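PDB 7A3W: NAD(P)-dependent oxidoreductase, which probably catalyses the NADPH-dependent reduction of imines, and is linked to reductive amination and conjugate reduction as a multifunctional biocatalyst. Local coordinates for residues Val97-Gly102 / Val122-Met127. Residues are numbered along the deposited sequence; the frame is centred on the assembly and turned at random. Where two conformers were deposited one is given.
With NDP (NADPH dihydro-nicotinamide-adenine-dinucleotide phosphate), chain F.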
# COMPACT_ATOMS: atom_id res chain seq x y z
N VAL B 97 6.57 12.63 -26.70
CA VAL B 97 6.22 12.28 -25.30
C VAL B 97 6.28 10.77 -25.19
O VAL B 97 5.42 10.10 -25.74
CB VAL B 97 4.85 12.81 -24.89
CG1 VAL B 97 4.58 12.52 -23.42
CG2 VAL B 97 4.74 14.31 -25.14
N ASN B 98 7.28 10.27 -24.47
CA ASN B 98 7.53 8.83 -24.35
C ASN B 98 6.91 8.32 -23.05
O ASN B 98 7.51 8.53 -21.97
CB ASN B 98 9.04 8.63 -24.41
CG ASN B 98 9.44 7.19 -24.40
OD1 ASN B 98 8.60 6.30 -24.29
ND2 ASN B 98 10.76 6.98 -24.42
N MET B 99 5.75 7.65 -23.13
CA MET B 99 5.01 7.08 -21.98
C MET B 99 5.30 5.58 -21.79
O MET B 99 4.60 4.92 -20.98
CB MET B 99 3.51 7.29 -22.18
CG MET B 99 3.16 8.74 -22.15
SD MET B 99 1.40 8.92 -22.34
CE MET B 99 1.27 10.71 -22.36
N SER B 100 6.35 5.08 -22.43
CA SER B 100 6.79 3.66 -22.34
C SER B 100 7.72 3.51 -21.13
O SER B 100 8.52 4.41 -20.87
CB SER B 100 7.43 3.23 -23.63
OG SER B 100 8.49 2.33 -23.41
N THR B 101 7.58 2.42 -20.38
CA THR B 101 8.48 2.04 -19.27
C THR B 101 9.88 1.76 -19.81
O THR B 101 9.99 1.12 -20.86
CB THR B 101 7.97 0.81 -18.52
OG1 THR B 101 6.68 1.14 -17.98
CG2 THR B 101 8.91 0.37 -17.42
N GLY B 102 10.91 2.25 -19.12
CA GLY B 102 12.30 2.10 -19.57
C GLY B 102 13.26 2.66 -18.58
O GLY B 102 12.84 3.25 -17.58
N VAL B 122 9.88 15.00 -24.13
CA VAL B 122 9.28 14.92 -22.78
C VAL B 122 9.17 13.43 -22.45
O VAL B 122 8.60 12.69 -23.24
CB VAL B 122 7.91 15.63 -22.74
CG1 VAL B 122 7.31 15.60 -21.36
CG2 VAL B 122 8.06 17.06 -23.23
N ASP B 123 9.71 13.04 -21.30
CA ASP B 123 9.58 11.66 -20.79
C ASP B 123 8.38 11.62 -19.85
O ASP B 123 8.05 12.66 -19.24
CB ASP B 123 10.88 11.19 -20.15
CG ASP B 123 10.92 9.67 -20.14
OD1 ASP B 123 10.90 9.13 -21.25
OD2 ASP B 123 10.92 9.07 -19.04
N ALA B 124 7.65 10.51 -19.79
CA ALA B 124 6.36 10.48 -19.08
C ALA B 124 6.13 9.09 -18.48
O ALA B 124 6.85 8.11 -18.81
CB ALA B 124 5.24 10.93 -19.97
N GLY B 125 5.25 9.03 -17.50
CA GLY B 125 4.94 7.78 -16.80
C GLY B 125 3.47 7.80 -16.43
O GLY B 125 3.04 8.77 -15.79
N ILE B 126 2.74 6.78 -16.89
CA ILE B 126 1.27 6.69 -16.70
C ILE B 126 0.99 6.00 -15.36
O ILE B 126 1.43 4.85 -15.16
CB ILE B 126 0.58 5.98 -17.87
CG1 ILE B 126 0.92 6.61 -19.22
CG2 ILE B 126 -0.92 5.95 -17.61
CD1 ILE B 126 0.56 5.79 -20.43
N MET B 127 0.27 6.68 -14.48
CA MET B 127 0.04 6.23 -13.09
C MET B 127 -1.41 5.72 -12.96
O MET B 127 -2.14 6.14 -12.04
CB MET B 127 0.34 7.37 -12.12
CG MET B 127 1.66 8.13 -12.43
SD MET B 127 3.10 7.01 -12.77
CE MET B 127 3.39 6.31 -11.15
PA NDP F . 0.91 -4.24 -24.50
O1A NDP F . -0.59 -4.28 -24.56
O2A NDP F . 1.74 -5.50 -24.39
O5B NDP F . 1.39 -3.44 -25.80
C5B NDP F . 2.78 -3.43 -26.17
C4B NDP F . 2.90 -2.53 -27.38
O4B NDP F . 4.29 -2.45 -27.79
C3B NDP F . 2.12 -2.99 -28.62
O3B NDP F . 1.75 -1.84 -29.34
C2B NDP F . 3.18 -3.81 -29.33
O2B NDP F . 3.02 -3.99 -30.74
C1B NDP F . 4.36 -2.87 -29.13
N9A NDP F . 5.64 -3.51 -29.37
C8A NDP F . 6.23 -4.56 -28.71
N7A NDP F . 7.40 -4.88 -29.21
C5A NDP F . 7.61 -3.96 -30.22
C6A NDP F . 8.66 -3.76 -31.13
N6A NDP F . 9.78 -4.50 -31.15
N1A NDP F . 8.54 -2.75 -32.02
C2A NDP F . 7.42 -2.00 -32.01
N3A NDP F . 6.36 -2.10 -31.22
C4A NDP F . 6.52 -3.11 -30.34
O3 NDP F . 1.46 -3.24 -23.39
PN NDP F . 0.65 -2.04 -22.69
O1N NDP F . -0.06 -2.66 -21.54
O2N NDP F . -0.18 -1.30 -23.70
O5D NDP F . 1.85 -1.18 -22.11
C5D NDP F . 2.61 -0.24 -22.89
C4D NDP F . 3.51 0.53 -21.97
O4D NDP F . 2.72 1.32 -21.03
C3D NDP F . 4.47 -0.32 -21.11
O3D NDP F . 5.77 0.26 -21.14
C2D NDP F . 3.80 -0.32 -19.75
O2D NDP F . 4.74 -0.55 -18.71
C1D NDP F . 3.13 1.06 -19.72
N1N NDP F . 1.91 1.12 -18.85
C2N NDP F . 0.83 0.29 -19.03
C3N NDP F . -0.21 0.24 -18.12
C7N NDP F . -1.40 -0.65 -18.28
O7N NDP F . -2.20 -0.70 -17.35
N7N NDP F . -1.61 -1.32 -19.40
C4N NDP F . -0.20 1.17 -16.97
C5N NDP F . 0.97 2.01 -16.89
C6N NDP F . 1.88 2.05 -17.84
P2B NDP F . 2.09 -5.24 -31.20
O1X NDP F . 2.63 -6.43 -30.40
O2X NDP F . 0.64 -4.87 -30.99
O3X NDP F . 2.48 -5.29 -32.66
O HOH W 1 4.06 4.67 -18.47
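N98 is gripped through its backbone by the neighbouring parallel strand: its N donates to V122 O at 3.0 Å, close to straight, and its O accepts from A124 N at 2.9 Å. The second bond is more bent (136°), its donor standing above the carbonyl plane. This ladder stops at N98; one step on, a water bridges the splaying chains, donating to M99 O (2.6 Å) and accepting from I126 N.

Apolar side chains close one face. A124 CB packs against both V97 CG1 and M99 CG, 3.7 Å from the latter. The extended M99 chain crosses I126 at about a right angle, I126 CD1 lying 3.7 Å from M99 CB and almost as near SD. Y142 of strand 140-144 covers V97, M99 and A124.

On the other face N98 and D123 run side by side, amide and carboxylate planes 88° apart. With CG anti to the backbone N (chi1 -176°) and chi2 near zero, N98 OD1 takes the S100 N-H at 3.2 Å, an Asx turn, while ND2 bonds to Y121 OH. D123 OD1 forms a salt bridge with K75, which also bonds to S100 O. With an alanine here instead of N98, both the acceptor for S100 N and the ND2 partner of Y121 OH are gone, and the turn that carries T101 to the ribose is likely to be freer to shift.

That turn leads straight to the cofactor: T101 N donates to O3D of the NADPH ribose at 2.9 Å, again nearly straight, and T101 OG1, also bonded to Y177, pairs with O2D. I126 O approaches nicotinamide C5N. In this beta-alpha-beta unit of the Rossmann-type domain, the loop after strand 95-98 and the end region of strand 120-126 both reach the nicotinamide riboside, with both ribose hydroxyls held by one residue, T101, an arrangement consistent with orienting the ring for hydride transfer.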